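Local coordinates for putative secreted cellulose-binding protein (Streptomyces coelicolor, PDB 4OY6), which probably oxidises and cleaves cellulose as a copper-dependent lytic polysaccharide monooxygenase of family AA10, at residues Val5-Arg10 against Asp96-Lys101; Asp111-Tyr116 against Ala138-Tyr143; Asp123-Ala128 against Thr159-Val164. All blocks are in the same frame, centred on the assembly; numbering follows the deposited sequence. Where two conformers were deposited one is given.

Interaction 1: Val5-Arg10 against Asp96-Lys101; sequences VDPASR and DDFTVK. With ZN (zinc ion), chain G.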
ATOM      1  N   VAL A   5       1.535   1.433   8.051  1.00  7.55           N
ATOM      2  CA  VAL A   5       1.239   2.705   8.675  1.00  8.46           C
ATOM      3  C   VAL A   5       2.324   3.749   8.502  1.00  8.72           C
ATOM      4  O   VAL A   5       2.059   4.939   8.599  1.00  9.50           O
ATOM      5  CB  VAL A   5       0.861   2.539  10.167  1.00  9.38           C
ATOM      6  CG1 VAL A   5      -0.397   1.676  10.282  1.00  9.66           C
ATOM      7  CG2 VAL A   5       1.997   1.946  10.981  1.00 10.28           C
ATOM      8  N   ASP A   6       3.545   3.302   8.215  1.00  8.32           N
ATOM      9  CA  ASP A   6       4.667   4.210   7.962  1.00  8.79           C
ATOM     10  C   ASP A   6       5.621   3.505   7.021  1.00  9.42           C
ATOM     11  O   ASP A   6       6.089   2.413   7.340  1.00 11.01           O
ATOM     12  CB  ASP A   6       5.437   4.558   9.262  1.00 11.14           C
ATOM     13  CG  ASP A   6       4.622   5.330  10.238  1.00 15.59           C
ATOM     14  OD1 ASP A   6       4.475   6.552  10.051  1.00 18.45           O
ATOM     15  OD2 ASP A   6       4.132   4.725  11.225  1.00 18.95           O
ATOM     16  N   PRO A   7       5.882   4.063   5.821  1.00  7.70           N
ATOM     17  CA  PRO A   7       5.215   5.196   5.187  1.00  7.67           C
ATOM     18  C   PRO A   7       3.774   4.803   4.873  1.00  7.26           C
ATOM     19  O   PRO A   7       3.548   3.753   4.275  1.00  7.41           O
ATOM     20  CB  PRO A   7       6.060   5.428   3.924  1.00  8.91           C
ATOM     21  CG  PRO A   7       6.602   4.089   3.580  1.00  8.87           C
ATOM     22  CD  PRO A   7       6.804   3.380   4.894  1.00  8.54           C
ATOM     23  N   ALA A   8       2.822   5.624   5.272  1.00  6.99           N
ATOM     24  CA  ALA A   8       1.421   5.241   5.230  1.00  7.07           C
ATOM     25  C   ALA A   8       0.996   4.729   3.868  1.00  6.55           C
ATOM     26  O   ALA A   8       1.317   5.345   2.830  1.00  7.40           O
ATOM     27  CB  ALA A   8       0.552   6.413   5.602  1.00  8.78           C
ATOM     28  N   SER A   9       0.227   3.647   3.864  1.00  6.83           N
ATOM     29  CA  SER A   9      -0.412   3.167   2.644  1.00  6.40           C
ATOM     30  C   SER A   9      -1.437   4.184   2.140  1.00  6.64           C
ATOM     31  O   SER A   9      -1.793   5.136   2.825  1.00  7.02           O
ATOM     32  CB  SER A   9      -1.092   1.831   2.908  1.00  6.38           C
ATOM     33  OG  SER A   9      -2.158   2.003   3.837  1.00  7.56           O
ATOM     34  N   ARG A  10      -1.922   3.980   0.933  1.00  6.03           N
ATOM     35  CA  ARG A  10      -2.820   4.965   0.334  1.00  6.53           C
ATOM     36  C   ARG A  10      -4.066   5.192   1.190  1.00  6.32           C
ATOM     37  O   ARG A  10      -4.464   6.313   1.486  1.00  7.17           O
ATOM     38  CB  ARG A  10      -3.200   4.593  -1.097  1.00  6.72           C
ATOM     39  CG  ARG A  10      -2.065   4.824  -2.082  1.00  7.22           C
ATOM     40  CD  ARG A  10      -2.442   4.576  -3.529  1.00  6.86           C
ATOM     41  NE  ARG A  10      -1.343   4.991  -4.370  1.00  7.22           N
ATOM     42  CZ  ARG A  10      -1.276   4.844  -5.685  1.00  7.20           C
ATOM     43  NH1 ARG A  10      -2.246   4.256  -6.346  1.00  7.62           N
ATOM     44  NH2 ARG A  10      -0.202   5.292  -6.325  1.00  8.29           N
ATOM     45  N   ASP A  96      16.915   6.924   1.786  1.00  9.30           N
ATOM     46  CA  ASP A  96      17.221   5.758   0.951  1.00  8.86           C
ATOM     47  C   ASP A  96      17.034   4.442   1.720  1.00  8.10           C
ATOM     48  O   ASP A  96      16.592   3.433   1.130  1.00  8.76           O
ATOM     49  CB  ASP A  96      18.649   5.814   0.427  1.00  8.94           C
ATOM     50  CG  ASP A  96      18.899   6.834  -0.663  1.00 10.14           C
ATOM     51  OD1 ASP A  96      17.990   7.544  -1.092  1.00 11.51           O
ATOM     52  OD2 ASP A  96      20.095   6.887  -1.067  1.00 10.73           O
ATOM     53  N   ASP A  97      17.404   4.464   2.993  1.00  8.46           N
ATOM     54  CA  ASP A  97      17.121   3.384   3.921  1.00  8.99           C
ATOM     55  C   ASP A  97      15.920   3.825   4.747  1.00  9.60           C
ATOM     56  O   ASP A  97      15.943   4.899   5.360  1.00 10.81           O
ATOM     57  CB  ASP A  97      18.296   3.111   4.873  1.00  9.03           C
ATOM     58  CG  ASP A  97      19.575   2.763   4.161  1.00 11.38           C
ATOM     59  OD1 ASP A  97      19.533   2.203   3.063  1.00  9.97           O
ATOM     60  OD2 ASP A  97      20.625   3.037   4.755  1.00 16.53           O
ATOM     61  N   PHE A  98      14.878   3.014   4.777  1.00  8.61           N
ATOM     62  CA  PHE A  98      13.663   3.373   5.494  1.00  8.83           C
ATOM     63  C   PHE A  98      13.023   2.099   6.013  1.00  8.53           C
ATOM     64  O   PHE A  98      13.266   0.992   5.521  1.00  9.90           O
ATOM     65  CB  PHE A  98      12.693   4.172   4.602  1.00  9.12           C
ATOM     66  CG  PHE A  98      12.197   3.424   3.404  1.00  9.55           C
ATOM     67  CD1 PHE A  98      12.945   3.372   2.238  1.00 10.37           C
ATOM     68  CD2 PHE A  98      10.968   2.767   3.418  1.00 10.25           C
ATOM     69  CE1 PHE A  98      12.492   2.664   1.118  1.00 11.33           C
ATOM     70  CE2 PHE A  98      10.517   2.092   2.301  1.00 10.96           C
ATOM     71  CZ  PHE A  98      11.285   2.024   1.161  1.00 11.32           C
ATOM     72  N   THR A  99      12.229   2.263   7.057  1.00  8.90           N
ATOM     73  CA  THR A  99      11.532   1.138   7.671  1.00  9.40           C
ATOM     74  C   THR A  99      10.089   1.102   7.229  1.00  9.05           C
ATOM     75  O   THR A  99       9.381   2.091   7.340  1.00 12.82           O
ATOM     76  CB  THR A  99      11.594   1.242   9.198  1.00 12.65           C
ATOM     77  OG1 THR A  99      12.960   1.246   9.614  1.00 17.66           O
ATOM     78  CG2 THR A  99      10.882   0.085   9.873  1.00 15.29           C
ATOM     79  N   VAL A 100       9.657  -0.034   6.722  1.00  7.88           N
ATOM     80  CA  VAL A 100       8.246  -0.282   6.477  1.00  8.61           C
ATOM     81  C   VAL A 100       7.663  -0.851   7.758  1.00  8.76           C
ATOM     82  O   VAL A 100       8.099  -1.921   8.233  1.00 10.03           O
ATOM     83  CB  VAL A 100       8.038  -1.234   5.286  1.00  8.80           C
ATOM     84  CG1 VAL A 100       6.571  -1.591   5.150  1.00 10.11           C
ATOM     85  CG2 VAL A 100       8.580  -0.597   4.015  1.00  9.76           C
ATOM     86  N   LYS A 101       6.708  -0.113   8.327  1.00  8.18           N
ATOM     87  CA  LYS A 101       6.076  -0.500   9.585  0.50  8.94           C
ATOM     88  C   LYS A 101       4.632  -0.842   9.330  1.00  8.92           C
ATOM     89  O   LYS A 101       3.873  -0.042   8.803  1.00  8.98           O
ATOM     90  CB  LYS A 101       6.166   0.600  10.639  0.50  9.98           C
ATOM     91  CG  LYS A 101       5.538   0.180  11.963  0.50 10.96           C
ATOM     92  CD  LYS A 101       5.651   1.295  12.982  0.50 14.24           C
ATOM     93  CE  LYS A 101       4.926   0.955  14.264  0.50 18.12           C
ATOM     94  NZ  LYS A 101       5.158   1.998  15.295  0.50 22.64           N
TER
HETATM   95 ZN    ZN G 306       3.057   7.879  11.039  0.50 16.03          ZN
HETATM   96  O   HOH W   1       1.657   7.365   9.476  1.00 22.97           O
HETATM   97  O   HOH W   2       2.434   6.383  12.492  1.00 32.31           O
HETATM   98  O   HOH W   3       1.390   8.786  11.382  1.00 35.96           O
HETATM   99  O   HOH W   4       3.672   9.457  10.215  1.00 33.39           O
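Strand 2-6 meets strand 97-104 through a classic beta bulge, with Val5 and Asp6 together set opposite the single residue Lys101. The pair Asp6 and Lys101 is antiparallel and hydrogen-bonded. Lys101 N gives its hydrogen to Asp6 O at 2.8 Å. The returning carbonyl is shared: Lys101 O takes Val5 N at 2.9 Å and, weakly, Asp6 N at 3.4 Å, the double acceptance that marks a bulge. The side chains of Asp6 and Lys101 then run side by side from the same face of the sheet. Lys101 was modelled in two conformers; in one of them, with CG anti to the backbone N (chi1 -179°) and the chain extended beyond it, CD passes Asp6 OD2 and no salt bridge forms. The carboxylate has another charge to serve. Asp6 OD1 binds a zinc ion at 2.2 Å, and four waters complete the metal's shell; one of them also donates to Asp6 OD2 and another to Val5 O, tying the ion to the bulge itself. After Asp6 the chain leaves the strand through a cis peptide bond to Pro7, whose CD packs on Phe98 CD2 at 4.5 Å and near Val100 CG2. Strand 97-104 pairs on its other edge with strand 148-154, so the bulge closes one margin of a three-stranded antiparallel sheet, part of the immunoglobulin-like beta-sandwich characteristic of AA10 enzymes.

Interaction 2: Asp111-Tyr116 against Ala138-Tyr143; sequences DYFLVY and ARTGSY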
ATOM      1  N   ASP A 111       4.418 -15.135   7.233  1.00 11.10           N
ATOM      2  CA  ASP A 111       5.300 -16.135   6.620  1.00 12.78           C
ATOM      3  C   ASP A 111       6.485 -15.431   5.959  1.00 11.36           C
ATOM      4  O   ASP A 111       7.611 -15.925   5.987  1.00 13.91           O
ATOM      5  CB  ASP A 111       4.550 -16.967   5.574  1.00 14.03           C
ATOM      6  CG  ASP A 111       3.551 -17.946   6.180  1.00 15.28           C
ATOM      7  OD1 ASP A 111       3.466 -18.083   7.429  1.00 17.45           O
ATOM      8  OD2 ASP A 111       2.845 -18.567   5.367  1.00 18.09           O
ATOM      9  N   TYR A 112       6.197 -14.282   5.350  1.00 10.36           N
ATOM     10  CA  TYR A 112       7.189 -13.444   4.711  1.00 10.55           C
ATOM     11  C   TYR A 112       6.520 -12.118   4.338  1.00  9.40           C
ATOM     12  O   TYR A 112       5.288 -12.029   4.252  1.00  9.85           O
ATOM     13  CB  TYR A 112       7.767 -14.098   3.442  1.00 11.73           C
ATOM     14  CG  TYR A 112       6.754 -14.519   2.401  1.00 11.68           C
ATOM     15  CD1 TYR A 112       6.308 -13.628   1.438  1.00 12.77           C
ATOM     16  CD2 TYR A 112       6.200 -15.791   2.406  1.00 13.33           C
ATOM     17  CE1 TYR A 112       5.371 -13.996   0.492  1.00 13.38           C
ATOM     18  CE2 TYR A 112       5.276 -16.174   1.440  1.00 14.37           C
ATOM     19  CZ  TYR A 112       4.852 -15.274   0.496  1.00 14.63           C
ATOM     20  OH  TYR A 112       3.928 -15.633  -0.446  1.00 17.70           O
ATOM     21  N   PHE A 113       7.360 -11.116   4.095  1.00  9.27           N
ATOM     22  CA  PHE A 113       7.005  -9.900   3.375  1.00  8.77           C
ATOM     23  C   PHE A 113       7.827  -9.823   2.108  1.00  9.00           C
ATOM     24  O   PHE A 113       9.000 -10.180   2.085  1.00 10.45           O
ATOM     25  CB  PHE A 113       7.305  -8.642   4.204  1.00  9.25           C
ATOM     26  CG  PHE A 113       6.542  -8.562   5.501  1.00  8.99           C
ATOM     27  CD1 PHE A 113       5.270  -8.048   5.531  1.00  9.67           C
ATOM     28  CD2 PHE A 113       7.108  -8.982   6.697  1.00  9.79           C
ATOM     29  CE1 PHE A 113       4.568  -7.953   6.717  1.00 10.02           C
ATOM     30  CE2 PHE A 113       6.406  -8.888   7.895  1.00 10.36           C
ATOM     31  CZ  PHE A 113       5.132  -8.380   7.899  1.00  9.86           C
ATOM     32  N   LEU A 114       7.194  -9.339   1.049  1.00  8.09           N
ATOM     33  CA  LEU A 114       7.882  -8.914  -0.180  1.00  8.91           C
ATOM     34  C   LEU A 114       7.714  -7.410  -0.268  1.00  8.74           C
ATOM     35  O   LEU A 114       6.616  -6.890  -0.085  1.00 11.76           O
ATOM     36  CB  LEU A 114       7.283  -9.566  -1.421  1.00 11.54           C
ATOM     37  CG  LEU A 114       7.126 -11.071  -1.382  1.00 14.05           C
ATOM     38  CD1 LEU A 114       6.405 -11.544  -2.641  1.00 16.50           C
ATOM     39  CD2 LEU A 114       8.437 -11.798  -1.165  1.00 18.22           C
ATOM     40  N   VAL A 115       8.797  -6.703  -0.581  1.00  8.14           N
ATOM     41  CA  VAL A 115       8.703  -5.264  -0.750  1.00  7.81           C
ATOM     42  C   VAL A 115       9.303  -4.917  -2.110  1.00  7.12           C
ATOM     43  O   VAL A 115      10.407  -5.332  -2.440  1.00  7.73           O
ATOM     44  CB  VAL A 115       9.455  -4.488   0.356  1.00  8.48           C
ATOM     45  CG1 VAL A 115       9.210  -3.000   0.200  1.00  9.20           C
ATOM     46  CG2 VAL A 115       9.050  -4.963   1.742  1.00 10.39           C
ATOM     47  N   TYR A 116       8.529  -4.156  -2.873  1.00  7.89           N
ATOM     48  CA  TYR A 116       8.919  -3.648  -4.168  1.00  7.64           C
ATOM     49  C   TYR A 116       8.880  -2.129  -4.158  1.00  7.52           C
ATOM     50  O   TYR A 116       8.199  -1.518  -3.352  1.00  8.13           O
ATOM     51  CB  TYR A 116       7.969  -4.123  -5.276  1.00  8.34           C
ATOM     52  CG  TYR A 116       7.815  -5.612  -5.402  1.00  9.50           C
ATOM     53  CD1 TYR A 116       6.909  -6.305  -4.592  1.00 10.65           C
ATOM     54  CD2 TYR A 116       8.583  -6.350  -6.291  1.00 10.76           C
ATOM     55  CE1 TYR A 116       6.759  -7.665  -4.695  1.00 14.17           C
ATOM     56  CE2 TYR A 116       8.441  -7.728  -6.399  1.00 12.84           C
ATOM     57  CZ  TYR A 116       7.519  -8.372  -5.603  1.00 14.80           C
ATOM     58  OH  TYR A 116       7.383  -9.720  -5.702  1.00 19.66           O
ATOM     59  N   ALA A 138      13.204  -5.970  -1.171  1.00  8.31           N
ATOM     60  CA  ALA A 138      13.449  -6.861  -0.030  1.00  9.14           C
ATOM     61  C   ALA A 138      12.506  -8.045  -0.093  1.00  9.09           C
ATOM     62  O   ALA A 138      11.398  -7.935  -0.598  1.00  9.30           O
ATOM     63  CB  ALA A 138      13.218  -6.143   1.302  1.00 10.24           C
ATOM     64  N   ARG A 139      12.993  -9.175   0.412  1.00  9.42           N
ATOM     65  CA  ARG A 139      12.116 -10.277   0.792  1.00  9.91           C
ATOM     66  C   ARG A 139      12.561 -10.714   2.172  1.00 10.09           C
ATOM     67  O   ARG A 139      13.768 -10.777   2.416  1.00 12.54           O
ATOM     68  CB  ARG A 139      12.199 -11.473  -0.171  1.00 13.68           C
ATOM     69  CG  ARG A 139      11.270 -12.612   0.239  1.00 20.48           C
ATOM     70  CD  ARG A 139      11.068 -13.664  -0.839  1.00 25.82           C
ATOM     71  NE  ARG A 139      10.097 -14.657  -0.360  1.00 28.03           N
ATOM     72  CZ  ARG A 139       9.234 -15.326  -1.120  1.00 30.30           C
ATOM     73  NH1 ARG A 139       9.189 -15.145  -2.444  1.00 38.48           N
ATOM     74  NH2 ARG A 139       8.392 -16.189  -0.543  1.00 29.41           N
ATOM     75  N   THR A 140      11.622 -11.007   3.066  1.00 10.42           N
ATOM     76  CA  THR A 140      11.993 -11.389   4.409  1.00 11.29           C
ATOM     77  C   THR A 140      11.674 -12.840   4.658  1.00 12.13           C
ATOM     78  O   THR A 140      10.974 -13.482   3.887  1.00 12.87           O
ATOM     79  CB  THR A 140      11.235 -10.567   5.482  1.00 10.82           C
ATOM     80  OG1 THR A 140       9.871 -11.003   5.599  1.00 10.35           O
ATOM     81  CG2 THR A 140      11.234  -9.081   5.186  1.00 12.17           C
ATOM     82  N   GLY A 141      12.185 -13.338   5.777  1.00 13.80           N
ATOM     83  CA  GLY A 141      11.675 -14.577   6.363  1.00 14.56           C
ATOM     84  C   GLY A 141      10.461 -14.311   7.232  1.00 14.12           C
ATOM     85  O   GLY A 141       9.813 -13.260   7.167  1.00 13.34           O
ATOM     86  N   SER A 142      10.170 -15.272   8.086  1.00 14.26           N
ATOM     87  CA  SER A 142       8.979 -15.212   8.888  1.00 13.66           C
ATOM     88  C   SER A 142       9.149 -14.253  10.073  1.00 13.24           C
ATOM     89  O   SER A 142      10.242 -14.019  10.565  1.00 15.93           O
ATOM     90  CB  SER A 142       8.606 -16.634   9.336  1.00 16.17           C
ATOM     91  OG  SER A 142       9.544 -17.137  10.242  1.00 22.88           O
ATOM     92  N   TYR A 143       8.024 -13.694  10.497  1.00 12.18           N
ATOM     93  CA  TYR A 143       7.919 -12.880  11.690  1.00 13.24           C
ATOM     94  C   TYR A 143       6.909 -13.563  12.613  1.00 13.74           C
ATOM     95  O   TYR A 143       5.815 -13.936  12.172  1.00 13.63           O
ATOM     96  CB  TYR A 143       7.389 -11.478  11.371  1.00 12.68           C
ATOM     97  CG  TYR A 143       8.372 -10.502  10.770  1.00 11.57           C
ATOM     98  CD1 TYR A 143       8.991 -10.755   9.560  1.00 12.20           C
ATOM     99  CD2 TYR A 143       8.652  -9.310  11.406  1.00 12.45           C
ATOM    100  CE1 TYR A 143       9.869  -9.844   9.003  1.00 11.96           C
ATOM    101  CE2 TYR A 143       9.508  -8.382  10.851  1.00 12.99           C
ATOM    102  CZ  TYR A 143      10.139  -8.668   9.651  1.00 11.49           C
ATOM    103  OH  TYR A 143      10.985  -7.756   9.056  1.00 12.64           O
TER
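Arg139 reaches over the ring of Tyr112 in a cation-pi contact, its CZ 4.3 Å from the ring centroid and almost on the ring normal. NH2 does the touching, above the centre of the ring, with the guanidinium plane inclined to it by 38°. Leu114 and Arg139 lie side by side, pointing the same way, with CD2 against the arginine's aliphatic chain; the Tyr112 ring and this methyl both lie on the same side of the guanidinium plane, the methyl nearer the CD-NE end and the ring by NH2. Elsewhere the edge of Phe113 points into the face of Tyr143, a T-shaped pair with planes at 88°; Phe113 CE2 comes within 3.6 Å of Tyr143 CD1. Between these clusters Thr140 bonds through both its OG1 and its backbone N. Placed between its backbone N and carbonyl carbon (chi1 75°), OG1 accepts from Phe113 N at 2.9 Å and donates to Gly141 O, standing in for a backbone carbonyl just where regular pairing ends. In the antiparallel ladder behind, Thr140 N bonds to Phe113 O, and Val115 and Ala138 exchange two bonds. Further out, Tyr143 OH is fixed by Glu150 O, while Phe113 meets Trp168. Strand 110-118 is thus flanked by strands 134-139 and 161-170, with Phe60 of helix 60-63 lying against Tyr112 and Leu114 and strand 148-154 touching Phe113 and Tyr143.

Interaction 3: Asp123-Ala128 against Thr159-Val164; sequences DPATQA and TGRHVV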
ATOM      1  N   ASP A 123       6.439   7.134 -13.600  1.00 11.30           N
ATOM      2  CA  ASP A 123       5.771   8.280 -12.986  1.00 10.93           C
ATOM      3  C   ASP A 123       4.410   7.855 -12.434  1.00  9.96           C
ATOM      4  O   ASP A 123       3.435   7.780 -13.178  1.00 10.48           O
ATOM      5  CB  ASP A 123       5.570   9.378 -14.008  1.00 12.21           C
ATOM      6  CG  ASP A 123       4.839  10.573 -13.433  1.00 14.77           C
ATOM      7  OD1 ASP A 123       4.684  10.647 -12.185  1.00 13.78           O
ATOM      8  OD2 ASP A 123       4.419  11.433 -14.243  1.00 20.06           O
ATOM      9  N   PRO A 124       4.311   7.615 -11.119  1.00  8.91           N
ATOM     10  CA  PRO A 124       3.014   7.230 -10.551  1.00  9.09           C
ATOM     11  C   PRO A 124       1.901   8.241 -10.685  1.00  9.90           C
ATOM     12  O   PRO A 124       0.738   7.908 -10.556  1.00 10.77           O
ATOM     13  CB  PRO A 124       3.342   6.957  -9.066  1.00 10.22           C
ATOM     14  CG  PRO A 124       4.827   6.762  -9.016  1.00  9.30           C
ATOM     15  CD  PRO A 124       5.352   7.686 -10.087  1.00  9.39           C
ATOM     16  N   ALA A 125       2.250   9.496 -10.929  1.00  9.80           N
ATOM     17  CA  ALA A 125       1.212  10.510 -11.050  1.00 10.78           C
ATOM     18  C   ALA A 125       0.530  10.461 -12.404  1.00 10.63           C
ATOM     19  O   ALA A 125      -0.535  11.045 -12.548  1.00 12.68           O
ATOM     20  CB  ALA A 125       1.798  11.893 -10.809  1.00 11.54           C
ATOM     21  N   THR A 126       1.142   9.797 -13.399  1.00 11.03           N
ATOM     22  CA  THR A 126       0.554   9.724 -14.736  1.00 11.19           C
ATOM     23  C   THR A 126       0.461   8.327 -15.352  1.00 11.72           C
ATOM     24  O   THR A 126      -0.130   8.174 -16.425  1.00 14.34           O
ATOM     25  CB  THR A 126       1.307  10.629 -15.744  1.00 13.10           C
ATOM     26  OG1 THR A 126       2.665  10.181 -15.866  1.00 14.20           O
ATOM     27  CG2 THR A 126       1.258  12.089 -15.323  1.00 13.55           C
ATOM     28  N   GLN A 127       1.006   7.310 -14.683  1.00 10.98           N
ATOM     29  CA  GLN A 127       1.027   5.951 -15.208  1.00 11.47           C
ATOM     30  C   GLN A 127       0.443   4.962 -14.208  1.00 11.16           C
ATOM     31  O   GLN A 127       0.703   5.058 -13.002  1.00 10.77           O
ATOM     32  CB  GLN A 127       2.462   5.531 -15.484  1.00 11.55           C
ATOM     33  CG  GLN A 127       3.181   6.398 -16.504  1.00 13.58           C
ATOM     34  CD  GLN A 127       4.572   5.877 -16.775  1.00 14.47           C
ATOM     35  OE1 GLN A 127       5.534   6.317 -16.171  1.00 16.40           O
ATOM     36  NE2 GLN A 127       4.674   4.874 -17.643  1.00 20.87           N
ATOM     37  N   ALA A 128      -0.340   4.009 -14.725  1.00 11.90           N
ATOM     38  CA  ALA A 128      -0.888   2.940 -13.896  1.00 11.07           C
ATOM     39  C   ALA A 128       0.232   2.000 -13.435  1.00 10.17           C
ATOM     40  O   ALA A 128       1.174   1.710 -14.189  1.00 11.68           O
ATOM     41  CB  ALA A 128      -1.905   2.148 -14.693  1.00 12.50           C
ATOM     42  N   THR A 159      15.193   8.251  -6.689  1.00  9.45           N
ATOM     43  CA  THR A 159      14.961   9.673  -6.440  1.00  9.78           C
ATOM     44  C   THR A 159      13.518  10.020  -6.719  1.00  8.56           C
ATOM     45  O   THR A 159      12.852   9.351  -7.518  1.00  8.50           O
ATOM     46  CB  THR A 159      15.889  10.537  -7.307  1.00 13.26           C
ATOM     47  OG1 THR A 159      15.616  10.287  -8.683  1.00 14.52           O
ATOM     48  CG2 THR A 159      17.379  10.230  -6.993  1.00 16.39           C
ATOM     49  N   GLY A 160      13.042  11.080  -6.076  1.00  8.63           N
ATOM     50  CA  GLY A 160      11.726  11.573  -6.380  1.00  8.93           C
ATOM     51  C   GLY A 160      10.606  10.613  -6.032  1.00  8.32           C
ATOM     52  O   GLY A 160      10.705   9.783  -5.113  1.00  8.56           O
ATOM     53  N   ARG A 161       9.501  10.775  -6.750  1.00  8.02           N
ATOM     54  CA  ARG A 161       8.243  10.098  -6.467  1.00  7.79           C
ATOM     55  C   ARG A 161       8.272   8.627  -6.898  1.00  7.39           C
ATOM     56  O   ARG A 161       8.526   8.304  -8.058  1.00  8.84           O
ATOM     57  CB  ARG A 161       7.112  10.817  -7.194  1.00  8.09           C
ATOM     58  CG  ARG A 161       5.765  10.112  -7.064  1.00  8.20           C
ATOM     59  CD  ARG A 161       4.663  10.781  -7.852  1.00  9.11           C
ATOM     60  NE  ARG A 161       4.093  11.945  -7.199  1.00  8.82           N
ATOM     61  CZ  ARG A 161       3.119  11.890  -6.308  1.00  8.71           C
ATOM     62  NH1 ARG A 161       2.611  10.728  -5.924  1.00  8.37           N
ATOM     63  NH2 ARG A 161       2.635  13.032  -5.817  1.00  9.76           N
ATOM     64  N   HIS A 162       7.930   7.763  -5.945  1.00  7.15           N
ATOM     65  CA  HIS A 162       7.791   6.324  -6.181  1.00  7.13           C
ATOM     66  C   HIS A 162       6.580   5.768  -5.450  1.00  6.66           C
ATOM     67  O   HIS A 162       5.965   6.454  -4.637  1.00  7.24           O
ATOM     68  CB  HIS A 162       9.050   5.545  -5.719  1.00  7.42           C
ATOM     69  CG  HIS A 162      10.269   5.825  -6.543  1.00  7.35           C
ATOM     70  ND1 HIS A 162      10.780   4.914  -7.439  1.00  8.35           N
ATOM     71  CD2 HIS A 162      11.041   6.926  -6.640  1.00  7.87           C
ATOM     72  CE1 HIS A 162      11.814   5.459  -8.060  1.00  9.29           C
ATOM     73  NE2 HIS A 162      11.990   6.682  -7.590  1.00  8.57           N
ATOM     74  N   VAL A 163       6.257   4.520  -5.747  1.00  6.76           N
ATOM     75  CA  VAL A 163       5.331   3.739  -4.927  1.00  6.79           C
ATOM     76  C   VAL A 163       6.096   2.549  -4.382  1.00  6.71           C
ATOM     77  O   VAL A 163       6.804   1.856  -5.136  1.00  7.49           O
ATOM     78  CB  VAL A 163       4.093   3.248  -5.720  1.00  7.24           C
ATOM     79  CG1 VAL A 163       3.059   2.638  -4.785  1.00  9.14           C
ATOM     80  CG2 VAL A 163       3.472   4.360  -6.531  1.00  9.34           C
ATOM     81  N   VAL A 164       5.951   2.327  -3.078  1.00  6.26           N
ATOM     82  CA  VAL A 164       6.407   1.119  -2.409  1.00  6.84           C
ATOM     83  C   VAL A 164       5.213   0.160  -2.395  1.00  6.15           C
ATOM     84  O   VAL A 164       4.096   0.558  -2.082  1.00  7.25           O
ATOM     85  CB  VAL A 164       6.893   1.397  -0.985  1.00  7.52           C
ATOM     86  CG1 VAL A 164       7.271   0.117  -0.273  1.00  7.69           C
ATOM     87  CG2 VAL A 164       8.036   2.386  -0.975  1.00  9.75           C
TER
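No backbone hydrogen bond links the two segments: 123-128 is an irregular turn, whereas 161-164 begins a beta strand, and their nearest CA atoms, those of Pro124 and His162, stand 6.5 Å apart. The turn braces itself. Asp123 O accepts from both Thr126 N and Gln127 N. Asp123 OD1 accepts from Ala125 N at 3.0 Å, closing an Asx turn, and OD2 takes the hydroxyl of Thr126, both donors standing well out of the carboxylate plane. Gln127 OE1 receives Asp123 N at 2.8 Å along a nearly straight N-H (170°). This network presents the Pro124 ring to the strand. Its CB meets Val163 CG2 at 3.6 Å, and its CD lies 3.9 Å from Arg161 CD; the ring and these two side chains point in opposed senses and pass alongside one another. Extended as far as CD, Arg161 lays CG and CD on Pro124, with CD near Ala125; the bend at chi3 (-80°) then turns the guanidinium off, where NH1 reaches Trp89 O. An alanine in place of Pro124 would remove CG and CD, which would probably open a gap beside Arg161 and leave its aliphatic part less firmly seated. Asp123 OD1 and Arg161 NE remain 5.2 Å apart, opposite charges near without pairing. The chemistry implies a division of labour: hydrogen bonds shape the turn from within, while between these two segments the attachment rests on apolar contact.

How the interactions relate
Place in the fold sets the chemistry of each contact. Interactions 1 and 2 are both antiparallel strand pairings, but in different sheets: the first ends in a bulge with a metal-bound carboxylate, whereas the second, further from the chain centre, adds aromatic and cation-pi contacts at a partly exposed edge. Interaction 3 lacks cross-segment hydrogen bonds and fastens a loop to a strand through apolar groups. The buried interior connects them. Phe98 of interaction 1 packs on Val164 of interaction 3, as Arg10 does on Val163, while Val115 of interaction 2 meets Val164 too, since strands 110-118 and 161-170 are neighbours. Interactions 1 and 2 do not touch.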